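Local structure of nigritoxine (Vibrio nigripulchritudo, 5M41) at residues G82-F87 and R128-S133; L100-S105 and D124-Q129; I362-V367 and S401-K406; D558-I563 and G572-N577; S581-S586 and R699-N704. The protein is a bacterial toxin active against crustaceans and insects, built on a fold that was new when its structure was solved. One frame throughout, in Å; residues are numbered along the deposited sequence. Where two conformers were deposited one is given.

Contact 1 (G82-F87 and R128-S133)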
# COMPACT_ATOMS: atom_id res chain seq x y z
N GLY A 82 -44.48 -20.20 -14.48
CA GLY A 82 -43.39 -20.01 -15.45
C GLY A 82 -43.01 -18.54 -15.55
O GLY A 82 -43.11 -17.96 -16.62
N ALA A 83 -42.56 -17.94 -14.44
CA ALA A 83 -42.25 -16.52 -14.42
C ALA A 83 -41.15 -16.28 -13.40
O ALA A 83 -41.28 -16.72 -12.27
CB ALA A 83 -43.51 -15.70 -14.05
N THR A 84 -40.09 -15.59 -13.78
CA THR A 84 -38.96 -15.39 -12.88
C THR A 84 -39.35 -14.42 -11.75
O THR A 84 -40.11 -13.49 -11.98
CB THR A 84 -37.77 -14.87 -13.68
OG1 THR A 84 -37.52 -15.77 -14.77
CG2 THR A 84 -36.52 -14.73 -12.81
N ASN A 85 -38.91 -14.68 -10.53
CA ASN A 85 -39.14 -13.76 -9.39
C ASN A 85 -40.58 -13.67 -8.89
O ASN A 85 -40.91 -12.77 -8.10
CB ASN A 85 -38.66 -12.35 -9.73
CG ASN A 85 -37.15 -12.28 -10.00
OD1 ASN A 85 -36.36 -12.88 -9.26
ND2 ASN A 85 -36.76 -11.55 -11.04
N MET A 86 -41.45 -14.54 -9.39
CA MET A 86 -42.89 -14.41 -9.13
C MET A 86 -43.53 -15.67 -8.63
O MET A 86 -43.12 -16.79 -9.00
CB MET A 86 -43.62 -13.95 -10.40
CG MET A 86 -43.17 -12.58 -10.91
SD MET A 86 -43.88 -12.16 -12.52
CE MET A 86 -45.63 -12.26 -12.08
N PHE A 87 -44.52 -15.49 -7.77
CA PHE A 87 -45.31 -16.59 -7.23
C PHE A 87 -46.60 -16.00 -6.67
O PHE A 87 -46.72 -14.79 -6.58
CB PHE A 87 -44.54 -17.38 -6.14
CG PHE A 87 -44.06 -16.52 -4.99
CD1 PHE A 87 -44.85 -16.33 -3.84
CD2 PHE A 87 -42.81 -15.89 -5.05
CE1 PHE A 87 -44.41 -15.54 -2.78
CE2 PHE A 87 -42.37 -15.10 -3.97
CZ PHE A 87 -43.16 -14.94 -2.84
N ARG A 128 -43.07 -7.81 -17.04
CA ARG A 128 -42.85 -8.34 -18.35
C ARG A 128 -41.46 -8.95 -18.50
O ARG A 128 -41.31 -9.95 -19.20
CB ARG A 128 -43.04 -7.24 -19.38
CG ARG A 128 -43.20 -7.79 -20.79
CD ARG A 128 -43.61 -6.67 -21.74
NE ARG A 128 -43.24 -7.02 -23.10
CZ ARG A 128 -42.06 -6.74 -23.64
NH1 ARG A 128 -41.14 -6.08 -22.95
NH2 ARG A 128 -41.81 -7.12 -24.89
N GLN A 129 -40.46 -8.31 -17.87
CA GLN A 129 -39.04 -8.75 -17.86
C GLN A 129 -38.86 -10.14 -17.28
O GLN A 129 -37.84 -10.77 -17.50
CB GLN A 129 -38.25 -7.86 -16.90
CG GLN A 129 -37.53 -6.70 -17.51
CD GLN A 129 -36.99 -5.77 -16.43
OE1 GLN A 129 -36.96 -6.09 -15.23
NE2 GLN A 129 -36.57 -4.59 -16.86
N ASN A 130 -39.81 -10.58 -16.47
CA ASN A 130 -39.71 -11.87 -15.79
C ASN A 130 -40.02 -13.06 -16.68
O ASN A 130 -39.91 -14.22 -16.24
CB ASN A 130 -40.60 -11.87 -14.55
CG ASN A 130 -40.02 -11.04 -13.41
OD1 ASN A 130 -38.82 -10.92 -13.28
ND2 ASN A 130 -40.89 -10.49 -12.55
N PHE A 131 -40.38 -12.77 -17.94
CA PHE A 131 -40.69 -13.79 -18.92
C PHE A 131 -39.60 -13.89 -19.97
O PHE A 131 -39.00 -12.88 -20.33
CB PHE A 131 -42.07 -13.51 -19.55
CG PHE A 131 -43.21 -13.54 -18.54
CD1 PHE A 131 -43.82 -14.75 -18.18
CD2 PHE A 131 -43.64 -12.37 -17.91
CE1 PHE A 131 -44.85 -14.78 -17.25
CE2 PHE A 131 -44.65 -12.39 -16.96
CZ PHE A 131 -45.26 -13.60 -16.63
N THR A 132 -39.34 -15.09 -20.47
CA THR A 132 -38.37 -15.28 -21.55
C THR A 132 -38.87 -14.63 -22.84
O THR A 132 -40.05 -14.26 -22.93
CB THR A 132 -38.11 -16.77 -21.81
OG1 THR A 132 -39.31 -17.39 -22.32
CG2 THR A 132 -37.62 -17.51 -20.50
N SER A 133 -37.99 -14.51 -23.85
CA SER A 133 -38.43 -14.07 -25.19
C SER A 133 -39.57 -14.91 -25.72
O SER A 133 -40.57 -14.37 -26.21
CB SER A 133 -37.29 -14.15 -26.19
OG SER A 133 -36.26 -13.32 -25.76

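Contact 2 (L100-S105 and D124-Q129)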
# COMPACT_ATOMS: atom_id res chain seq x y z
N LEU A 100 -50.12 -11.61 -5.33
CA LEU A 100 -49.14 -11.84 -6.37
C LEU A 100 -47.86 -11.16 -5.94
O LEU A 100 -47.86 -9.97 -5.65
CB LEU A 100 -49.62 -11.22 -7.69
CG LEU A 100 -48.58 -11.22 -8.81
CD1 LEU A 100 -48.25 -12.65 -9.24
CD2 LEU A 100 -49.10 -10.42 -9.99
N VAL A 101 -46.77 -11.93 -5.86
CA VAL A 101 -45.46 -11.37 -5.50
C VAL A 101 -44.55 -11.29 -6.74
O VAL A 101 -44.50 -12.23 -7.54
CB VAL A 101 -44.80 -12.20 -4.38
CG1 VAL A 101 -43.40 -11.66 -4.05
CG2 VAL A 101 -45.68 -12.18 -3.11
N ASN A 102 -43.87 -10.14 -6.89
CA ASN A 102 -42.80 -9.94 -7.87
C ASN A 102 -41.61 -9.40 -7.09
O ASN A 102 -41.52 -8.20 -6.78
CB ASN A 102 -43.21 -8.94 -8.98
CG ASN A 102 -42.11 -8.74 -10.03
OD1 ASN A 102 -40.99 -9.28 -9.92
ND2 ASN A 102 -42.41 -7.92 -11.05
N LEU A 103 -40.67 -10.29 -6.78
CA LEU A 103 -39.54 -9.89 -5.95
C LEU A 103 -38.65 -8.85 -6.61
O LEU A 103 -37.88 -8.17 -5.92
CB LEU A 103 -38.71 -11.11 -5.53
CG LEU A 103 -39.44 -12.20 -4.75
CD1 LEU A 103 -38.52 -13.41 -4.65
CD2 LEU A 103 -39.86 -11.73 -3.35
N ASN A 104 -38.76 -8.71 -7.93
CA ASN A 104 -37.91 -7.76 -8.66
C ASN A 104 -38.61 -6.46 -9.05
O ASN A 104 -38.08 -5.68 -9.85
CB ASN A 104 -37.29 -8.41 -9.91
CG ASN A 104 -36.02 -7.71 -10.36
OD1 ASN A 104 -35.21 -7.33 -9.52
ND2 ASN A 104 -35.84 -7.51 -11.66
N SER A 105 -39.82 -6.22 -8.54
CA SER A 105 -40.53 -4.98 -8.88
C SER A 105 -40.07 -3.83 -8.01
O SER A 105 -40.09 -3.95 -6.80
CB SER A 105 -42.04 -5.15 -8.71
OG SER A 105 -42.73 -3.93 -9.01
N ASP A 124 -46.64 -3.39 -16.13
CA ASP A 124 -45.30 -2.76 -16.01
C ASP A 124 -44.19 -3.67 -16.54
O ASP A 124 -44.29 -4.91 -16.43
CB ASP A 124 -45.05 -2.43 -14.52
CG ASP A 124 -43.78 -1.59 -14.27
OD1 ASP A 124 -43.73 -0.42 -14.71
OD2 ASP A 124 -42.85 -2.09 -13.60
N GLU A 125 -43.13 -3.07 -17.05
CA GLU A 125 -41.98 -3.75 -17.59
C GLU A 125 -41.31 -4.64 -16.52
O GLU A 125 -40.75 -5.68 -16.85
CB GLU A 125 -41.00 -2.69 -18.15
CG GLU A 125 -39.78 -3.22 -18.90
CD GLU A 125 -40.12 -4.17 -20.05
OE1 GLU A 125 -41.23 -4.12 -20.60
OE2 GLU A 125 -39.25 -5.00 -20.41
N SER A 126 -41.40 -4.24 -15.25
CA SER A 126 -40.81 -5.04 -14.19
C SER A 126 -41.48 -6.41 -14.02
O SER A 126 -40.92 -7.29 -13.35
CB SER A 126 -40.78 -4.27 -12.87
OG SER A 126 -42.07 -4.23 -12.27
N PHE A 127 -42.68 -6.57 -14.60
CA PHE A 127 -43.36 -7.87 -14.66
C PHE A 127 -43.03 -8.58 -15.97
O PHE A 127 -42.70 -9.77 -16.00
CB PHE A 127 -44.88 -7.70 -14.50
CG PHE A 127 -45.31 -7.43 -13.08
CD1 PHE A 127 -45.72 -8.47 -12.25
CD2 PHE A 127 -45.25 -6.14 -12.55
CE1 PHE A 127 -46.09 -8.22 -10.94
CE2 PHE A 127 -45.62 -5.88 -11.23
CZ PHE A 127 -46.05 -6.93 -10.43
N ARG A 128 -43.07 -7.81 -17.04
CA ARG A 128 -42.85 -8.34 -18.35
C ARG A 128 -41.46 -8.95 -18.50
O ARG A 128 -41.31 -9.95 -19.20
CB ARG A 128 -43.04 -7.24 -19.38
CG ARG A 128 -43.20 -7.79 -20.79
CD ARG A 128 -43.61 -6.67 -21.74
NE ARG A 128 -43.24 -7.02 -23.10
CZ ARG A 128 -42.06 -6.74 -23.64
NH1 ARG A 128 -41.14 -6.08 -22.95
NH2 ARG A 128 -41.81 -7.12 -24.89
N GLN A 129 -40.46 -8.31 -17.87
CA GLN A 129 -39.04 -8.75 -17.86
C GLN A 129 -38.86 -10.14 -17.28
O GLN A 129 -37.84 -10.77 -17.50
CB GLN A 129 -38.25 -7.86 -16.90
CG GLN A 129 -37.53 -6.70 -17.51
CD GLN A 129 -36.99 -5.77 -16.43
OE1 GLN A 129 -36.96 -6.09 -15.23
NE2 GLN A 129 -36.57 -4.59 -16.86
O HOH W 1 -38.21 -8.30 -13.24

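Contact 3 (I362-V367 and S401-K406)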
# COMPACT_ATOMS: atom_id res chain seq x y z
N ILE A 362 -3.22 -3.10 2.11
CA ILE A 362 -2.25 -2.39 2.93
C ILE A 362 -0.91 -3.10 2.74
O ILE A 362 -0.81 -4.30 2.94
CB ILE A 362 -2.70 -2.34 4.42
CG1 ILE A 362 -3.95 -1.44 4.57
CG2 ILE A 362 -1.58 -1.81 5.31
CD1 ILE A 362 -4.66 -1.59 5.91
N ALA A 363 0.09 -2.35 2.27
CA ALA A 363 1.42 -2.87 2.10
C ALA A 363 2.28 -2.31 3.23
O ALA A 363 1.82 -1.44 3.96
CB ALA A 363 1.98 -2.42 0.74
N GLU A 364 3.52 -2.80 3.37
CA GLU A 364 4.45 -2.23 4.34
C GLU A 364 4.78 -0.77 3.96
O GLU A 364 5.18 0.03 4.81
CB GLU A 364 5.75 -3.05 4.46
CG GLU A 364 5.59 -4.53 4.85
CD GLU A 364 5.24 -4.77 6.33
OE1 GLU A 364 4.95 -3.81 7.09
OE2 GLU A 364 5.25 -5.96 6.76
N THR A 365 4.60 -0.45 2.68
CA THR A 365 5.01 0.83 2.12
C THR A 365 3.86 1.79 1.83
O THR A 365 4.09 2.91 1.39
CB THR A 365 5.78 0.63 0.82
OG1 THR A 365 5.00 -0.19 -0.05
CG2 THR A 365 7.16 -0.04 1.07
N GLY A 366 2.61 1.37 2.07
CA GLY A 366 1.49 2.21 1.66
C GLY A 366 0.17 1.49 1.49
O GLY A 366 -0.04 0.41 2.04
N VAL A 367 -0.74 2.10 0.72
CA VAL A 367 -2.04 1.49 0.46
C VAL A 367 -2.36 1.49 -1.02
O VAL A 367 -1.90 2.35 -1.77
CB VAL A 367 -3.21 2.16 1.24
CG1 VAL A 367 -2.86 2.26 2.72
CG2 VAL A 367 -3.50 3.55 0.68
N SER A 401 12.69 5.86 5.52
CA SER A 401 12.70 4.60 4.74
C SER A 401 11.60 4.48 3.69
O SER A 401 11.70 3.66 2.78
CB SER A 401 12.61 3.42 5.71
OG SER A 401 11.44 3.54 6.54
N GLY A 402 10.55 5.29 3.80
CA GLY A 402 9.35 5.14 2.96
C GLY A 402 8.65 3.83 3.30
O GLY A 402 8.00 3.20 2.46
N ARG A 403 8.80 3.40 4.55
CA ARG A 403 8.33 2.09 4.96
C ARG A 403 7.78 2.14 6.38
O ARG A 403 8.39 1.65 7.31
CB ARG A 403 9.46 1.08 4.85
CG ARG A 403 9.01 -0.35 5.02
CD ARG A 403 10.15 -1.27 4.67
NE ARG A 403 9.65 -2.63 4.71
CZ ARG A 403 9.34 -3.34 3.63
NH1 ARG A 403 9.52 -2.82 2.42
NH2 ARG A 403 8.86 -4.58 3.77
N PRO A 404 6.62 2.78 6.55
CA PRO A 404 6.09 2.90 7.89
C PRO A 404 5.70 1.54 8.50
O PRO A 404 5.64 1.42 9.73
CB PRO A 404 4.84 3.76 7.70
CG PRO A 404 5.02 4.42 6.40
CD PRO A 404 5.77 3.44 5.56
N GLY A 405 5.43 0.55 7.65
CA GLY A 405 5.04 -0.77 8.13
C GLY A 405 3.52 -0.92 8.18
O GLY A 405 2.80 0.06 8.39
N LYS A 406 3.06 -2.16 8.01
CA LYS A 406 1.62 -2.49 7.90
C LYS A 406 0.81 -2.08 9.14
O LYS A 406 -0.27 -1.52 9.03
CB LYS A 406 1.45 -3.99 7.63
CG LYS A 406 1.68 -4.38 6.19
CD LYS A 406 1.30 -5.84 5.93
CE LYS A 406 1.82 -6.28 4.58
NZ LYS A 406 1.43 -7.68 4.26

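Contact 4 (D558-I563 and G572-N577)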
# COMPACT_ATOMS: atom_id res chain seq x y z
N ASP A 558 26.74 9.48 -3.64
CA ASP A 558 28.06 8.98 -4.04
C ASP A 558 29.22 9.96 -3.91
O ASP A 558 30.38 9.57 -4.02
CB ASP A 558 28.01 8.47 -5.49
CG ASP A 558 26.95 7.40 -5.70
OD1 ASP A 558 26.92 6.43 -4.91
OD2 ASP A 558 26.16 7.53 -6.66
N ASP A 559 28.94 11.25 -3.69
CA ASP A 559 30.00 12.26 -3.68
C ASP A 559 30.64 12.42 -2.31
O ASP A 559 29.96 12.32 -1.28
CB ASP A 559 29.49 13.63 -4.13
CG ASP A 559 28.76 13.59 -5.48
OD1 ASP A 559 29.28 13.01 -6.46
OD2 ASP A 559 27.66 14.17 -5.56
N PHE A 560 31.94 12.70 -2.31
CA PHE A 560 32.74 12.87 -1.09
C PHE A 560 33.15 14.32 -0.94
O PHE A 560 33.27 15.06 -1.92
CB PHE A 560 34.00 12.00 -1.14
CG PHE A 560 33.73 10.53 -1.02
CD1 PHE A 560 33.99 9.86 0.19
CD2 PHE A 560 33.26 9.79 -2.10
CE1 PHE A 560 33.77 8.49 0.32
CE2 PHE A 560 33.05 8.42 -1.99
CZ PHE A 560 33.29 7.78 -0.78
N ASN A 561 33.34 14.72 0.32
CA ASN A 561 33.84 16.04 0.68
C ASN A 561 34.89 15.86 1.74
O ASN A 561 34.88 14.86 2.47
CB ASN A 561 32.74 16.92 1.25
CG ASN A 561 31.69 17.25 0.23
OD1 ASN A 561 30.59 16.65 0.23
ND2 ASN A 561 32.01 18.16 -0.66
N ASN A 562 35.80 16.83 1.82
CA ASN A 562 36.77 16.89 2.90
C ASN A 562 36.13 17.72 4.01
O ASN A 562 35.91 18.92 3.86
CB ASN A 562 38.07 17.52 2.40
CG ASN A 562 39.17 17.54 3.45
OD1 ASN A 562 39.03 17.02 4.57
ND2 ASN A 562 40.29 18.14 3.08
N ILE A 563 35.77 17.05 5.10
CA ILE A 563 35.21 17.73 6.26
C ILE A 563 36.32 17.96 7.30
O ILE A 563 36.06 18.45 8.40
CB ILE A 563 34.02 16.94 6.88
CG1 ILE A 563 34.45 15.50 7.27
CG2 ILE A 563 32.81 16.97 5.93
CD1 ILE A 563 33.50 14.76 8.19
N GLY A 572 43.32 15.42 6.24
CA GLY A 572 42.12 15.42 5.40
C GLY A 572 41.20 14.31 5.92
O GLY A 572 41.68 13.22 6.28
N ILE A 573 39.90 14.60 6.01
CA ILE A 573 38.87 13.66 6.48
C ILE A 573 37.81 13.60 5.38
O ILE A 573 37.05 14.57 5.19
CB ILE A 573 38.24 14.08 7.83
CG1 ILE A 573 39.30 14.16 8.94
CG2 ILE A 573 37.14 13.10 8.23
CD1 ILE A 573 38.82 14.78 10.25
N ILE A 574 37.78 12.49 4.64
CA ILE A 574 37.02 12.42 3.38
C ILE A 574 35.77 11.55 3.60
O ILE A 574 35.88 10.35 3.93
CB ILE A 574 37.87 11.86 2.21
CG1 ILE A 574 39.32 12.41 2.22
CG2 ILE A 574 37.19 12.09 0.87
CD1 ILE A 574 39.45 13.89 1.90
N ALA A 575 34.60 12.17 3.44
CA ALA A 575 33.33 11.56 3.86
C ALA A 575 32.29 11.60 2.76
O ALA A 575 32.08 12.64 2.11
CB ALA A 575 32.79 12.26 5.10
N VAL A 576 31.60 10.47 2.57
CA VAL A 576 30.59 10.37 1.54
C VAL A 576 29.29 11.09 2.01
O VAL A 576 29.07 11.24 3.22
CB VAL A 576 30.37 8.89 1.12
CG1 VAL A 576 29.51 8.14 2.14
CG2 VAL A 576 29.72 8.82 -0.26
N ASN A 577 28.47 11.57 1.07
CA ASN A 577 27.22 12.25 1.42
C ASN A 577 26.13 11.33 1.96
O ASN A 577 25.29 11.77 2.76
CB ASN A 577 26.64 12.98 0.23
CG ASN A 577 27.42 14.22 -0.14
OD1 ASN A 577 28.17 14.77 0.67
ND2 ASN A 577 27.23 14.68 -1.37

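Contact 5 (S581-S586 and R699-N704)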
# COMPACT_ATOMS: atom_id res chain seq x y z
N SER A 581 25.72 6.67 5.99
CA SER A 581 27.14 6.40 6.14
C SER A 581 27.60 6.57 7.58
O SER A 581 27.35 7.62 8.19
CB SER A 581 27.95 7.37 5.28
OG SER A 581 29.33 7.21 5.57
N PHE A 582 28.31 5.54 8.09
CA PHE A 582 28.90 5.56 9.44
C PHE A 582 30.41 5.38 9.38
O PHE A 582 31.05 5.01 10.39
CB PHE A 582 28.24 4.50 10.34
CG PHE A 582 26.79 4.77 10.60
CD1 PHE A 582 26.40 5.64 11.62
CD2 PHE A 582 25.81 4.21 9.79
CE1 PHE A 582 25.06 5.94 11.83
CE2 PHE A 582 24.45 4.51 9.98
CZ PHE A 582 24.08 5.37 11.01
N VAL A 583 30.96 5.67 8.20
CA VAL A 583 32.40 5.57 7.95
C VAL A 583 32.91 6.80 7.20
O VAL A 583 32.14 7.58 6.65
CB VAL A 583 32.77 4.31 7.12
CG1 VAL A 583 32.44 3.02 7.88
CG2 VAL A 583 32.09 4.32 5.75
N HIS A 584 34.23 6.96 7.20
CA HIS A 584 34.91 7.92 6.35
C HIS A 584 36.33 7.44 6.25
O HIS A 584 36.72 6.51 6.99
CB HIS A 584 34.82 9.34 6.91
CG HIS A 584 35.35 9.48 8.32
ND1 HIS A 584 36.67 9.59 8.59
CD2 HIS A 584 34.70 9.55 9.54
CE1 HIS A 584 36.85 9.70 9.92
NE2 HIS A 584 35.64 9.68 10.50
N HIS A 585 37.10 8.02 5.33
CA HIS A 585 38.53 7.76 5.31
C HIS A 585 39.32 9.02 5.53
O HIS A 585 38.81 10.11 5.36
CB HIS A 585 38.99 7.01 4.05
CG HIS A 585 38.71 7.74 2.76
ND1 HIS A 585 39.64 8.50 2.14
CD2 HIS A 585 37.59 7.74 1.93
CE1 HIS A 585 39.13 8.98 0.98
NE2 HIS A 585 37.87 8.52 0.86
N SER A 586 40.58 8.87 5.94
CA SER A 586 41.39 10.03 6.26
C SER A 586 42.87 9.72 6.15
O SER A 586 43.27 8.55 6.07
CB SER A 586 41.05 10.54 7.66
OG SER A 586 41.49 9.62 8.64
N ARG A 699 31.32 0.33 1.34
CA ARG A 699 32.00 -0.10 0.12
C ARG A 699 32.52 1.08 -0.72
O ARG A 699 33.67 1.06 -1.18
CB ARG A 699 31.07 -0.99 -0.72
CG ARG A 699 30.91 -2.40 -0.15
CD ARG A 699 29.86 -3.21 -0.90
NE ARG A 699 29.71 -4.54 -0.32
CZ ARG A 699 28.67 -5.35 -0.50
NH1 ARG A 699 27.64 -4.95 -1.25
NH2 ARG A 699 28.64 -6.56 0.06
N ALA A 700 31.69 2.11 -0.89
CA ALA A 700 32.12 3.33 -1.59
C ALA A 700 33.32 4.01 -0.88
O ALA A 700 34.24 4.50 -1.54
CB ALA A 700 30.96 4.31 -1.77
N THR A 701 33.31 4.01 0.45
CA THR A 701 34.36 4.65 1.24
C THR A 701 35.66 3.87 1.10
O THR A 701 36.70 4.47 0.86
CB THR A 701 33.92 4.83 2.71
OG1 THR A 701 32.78 5.72 2.75
CG2 THR A 701 35.02 5.43 3.56
N ALA A 702 35.60 2.54 1.21
CA ALA A 702 36.77 1.67 0.97
C ALA A 702 37.36 1.92 -0.41
O ALA A 702 38.58 2.08 -0.57
CB ALA A 702 36.39 0.20 1.11
N LYS A 703 36.49 1.97 -1.42
CA LYS A 703 36.92 2.16 -2.79
C LYS A 703 37.57 3.55 -3.00
O LYS A 703 38.63 3.66 -3.60
CB LYS A 703 35.73 2.00 -3.73
CG LYS A 703 36.11 2.19 -5.19
CD LYS A 703 34.95 1.94 -6.13
CE LYS A 703 35.40 2.14 -7.56
NZ LYS A 703 34.58 1.34 -8.51
N ASN A 704 36.90 4.58 -2.50
CA ASN A 704 37.37 5.95 -2.68
C ASN A 704 38.75 6.23 -2.07
O ASN A 704 39.47 7.09 -2.56
CB ASN A 704 36.34 6.94 -2.15
CG ASN A 704 36.58 8.35 -2.66
OD1 ASN A 704 36.63 8.57 -3.88
ND2 ASN A 704 36.77 9.30 -1.74
O HOH W 2 32.58 8.19 3.91

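Contact 1 (G82-F87 and R128-S133)
Asn130 reaches into the turn made by Ala83 to Met86 and meets it with both backbone and side chain. Its carbonyl O accepts the backbone N of Thr84 at 2.8 Å in a nearly straight bond (170° at the hydrogen). The carboxamide beyond it divides its two ends between different neighbours. OD1 takes the ND2 of Asn85 at 3.1 Å; that donor stands above the carbonyl plane of Asn130, and the two amide planes are turned 71° apart. ND2 points the other way, into a weak bond with Met86 SD at 3.4 Å, while its stronger partner is OD1 of Asn102. In Asn130, CG beside its own backbone N (chi1 -74°) sends OD1 to Asn85 and ND2 to Met86.

Both sides of the contact are tight turns: 83-86 is a type II turn leading into strand 86-90 of the five-stranded antiparallel sheet, and 128-131 is a type I turn between helix 125-128 and helix 133-136. Next along the chain, Phe131 lies against the start of the first turn, its CE1 3.6 Å from Ala83 CB. The sulfur of Met86 approaches the same ring obliquely, a Met-aromatic contact with SD 5.3 Å from the centroid.

Further out, helix 177-191 supplies His188 and Arg184, both hydrogen-bonded to Thr84 OG1. Asn85 is held at both ends of its amide, OD1 by Tyr41 and ND2 also by the carbonyl of Leu202. Ser133 OG bonds to Glu192, a residue of the magnesium site.

Contact 2 (L100-S105 and D124-Q129)
The ring of Phe127 carries the amide nitrogen of Asn102 over one face, with ND2 3.4 Å above the ring plane and over its centre. Leu100 CD2 and Ser105 OG come at the ring obliquely, the methyl 3.8 Å from CE1. Ring and amide planes are 69° apart, so the Asn102 amide stands steeply on the ring instead of stacking flat. This is strand-to-helix packing in the domain of the five-stranded antiparallel sheet: strand 98-102 runs out into an Asx turn, in which Asn102 OD1 accepts the backbone N of Asn104, and the short helix 125-128 lies against that end.

Asn102 also ties the two together. Its CG lies anti to the backbone N (chi1 -179°), carrying the amide across to the helix, where ND2 donates to Ser126 O at 2.8 Å. That oxygen lies in the amide plane of Asn102, but the donor sits above the plane of the Ser126 carbonyl. A water 2.9 Å from Ser126 O, probably donating to it, accepts from Asn104 ND2. Asn104 is fixed further by Thr201 O at ND2 and by Asp205 N at OD1.

At the start of the helix Asp124 is the N-cap; in the conformer given, its OD2 accepts from Ser126 N and Ser126 OG. Ser105 OG, whose stronger partner is Lys108 N, adds a weak bond to Ser126 OG at 3.3 Å.

Contact 3 (I362-V367 and S401-K406)
Glu364 joins a hairpin bend to the loop that leads into a helix, meeting Gly405 and Lys406 with polar atoms and Arg403 with its aliphatic stem. The bend links strands 359-363 and 366-370 of an antiparallel sheet, and the loop precedes helix 406-415. Glu364 O accepts Gly405 N at 2.9 Å, the donor lying in the carbonyl plane. The side chain then folds back, bent at chi2 (-74°), and OE1 receives Lys406 N at 2.7 Å on the anti side, 33° out of the carboxylate plane. Because Gly405 is the N-cap, this carboxylate meets the first turn of the helix, where the helix dipole would probably favour its negative charge.

Arg403 is stretched out from CG to NE and lays one face of its guanidinium over the stem of Glu364: CB lies 3.5 Å above that face, offset toward the rim. Carboxylate and guanidinium do not pair; Glu364 OE2 and Arg403 NH2 stay 4.9 Å apart. The Lys406 chain crosses the glutamate at about a right angle, its CG 3.4 Å from OE1.

Thr365 CG2 packs on Gly402 O, while its hydroxyl bonds to Gln442. In the strands flanking the bend, Ile362 and Val367 both pack on Ile409 and Ile413 of helix 406-415, and Val367 also reaches helix 386-396.

Contact 4 (D558-I563 and G572-N577)
Phe560 lies over Val576, whose CB presses toward one face of the ring in a CH-pi contact, 3.8 Å from the centroid and offset toward the rim. The valine CG2 branch lies against the CE2-CZ side of the ring, and Ile574 CG2 packs against Phe560 CB at 3.8 Å. Next along this face, Ile574 CD1 bends round to touch Asn562 CB. Thr701 and Asn704 of helix 688-704 pack on the same aromatic and aliphatic surface.

On the side of Ala575, Ile563, its CG1 turned between the backbone N and the carbonyl carbon (chi1 57°), crosses Ile573 at about a right angle; CG1 meets Ile573 CG2 at 3.7 Å and CD1 rests against the low bump of Ala575 CB.

Between the faces, Asn561 and Ala575 form the hydrogen-bonded pair, 3.0 Å from Asn561 N to Ala575 O and 2.9 Å from Ala575 N to Asn561 O. Beyond it Asn562 OD1 replaces a backbone acceptor, taking Ile573 N at 2.9 Å as well as Gly564 N. Phe560 with Val576 and Asn562 with Ile574 are the non-hydrogen-bonded pairs. The result is an antiparallel beta hairpin, with 560-562 as the outermost strand of a six-stranded antiparallel sheet.

Contact 5 (S581-S586 and R699-N704)
The imidazole of His585 and the amide of Asn704 meet edge-on, crossing at about a right angle with their planes 61° apart. Asn704 ND2 donates to His585 NE2 at 2.9 Å from within the ring plane, although the ring nitrogen is tilted out of the amide plane; the bond is bent, 143° at the hydrogen, and NE2 acts as the acceptor. The histidine CG sits between its backbone N and carbonyl carbon, which turns the NE2 edge toward the helix. Asn704 ND2 has a further, weak bond to Lys473 O.

Thr701, nearly one helical turn earlier, presents its methyl to the same ring: CG2 lies near the imidazole plane, 3.8 Å from His585 CD2, and also rests on the strand backbone, 3.6 Å from His584 C. Here a helix packs on a sheet. Strand 583-589, an inner strand of the six-stranded antiparallel sheet, runs almost parallel to helix 688-704, the short segments being 8° apart and their axes 8.0 Å from each other. Thr701 and Asn704, three residues apart, both face the strand.

The third strand residue in play is Val583. Its CG2 branch points at the threonine, 3.4 Å from Thr701 OG1, and the two side chains meet at a slant. That hydroxyl bonds to Ser697 O within its own helix, and a water donates to Thr701 OG1 at 2.7 Å and to Val583 O at 2.8 Å. Leu599 of the adjoining strand touches both Val583 and Thr701.

In the fold
The five contacts fall into three groups along an elongated chain. Contacts 1 and 2 touch, their centres 8 Å apart; they share Arg128 and Gln129, and Asn85 O meets Leu103 N at 2.8 Å where strands 86-90 and 98-102 adjoin. In contact 1 the Thr84 side chain is about 12 Å from the magnesium ion, whose site holds Val189, Glu192 and Asp195. Contacts 4 and 5 also have centres 8 Å apart and are joined by Ile574 N to His585 O at 2.7 Å. Contact 3 sits near the chain's centre, about 51 Å from contact 1 and 32 Å from contact 4, centre to centre.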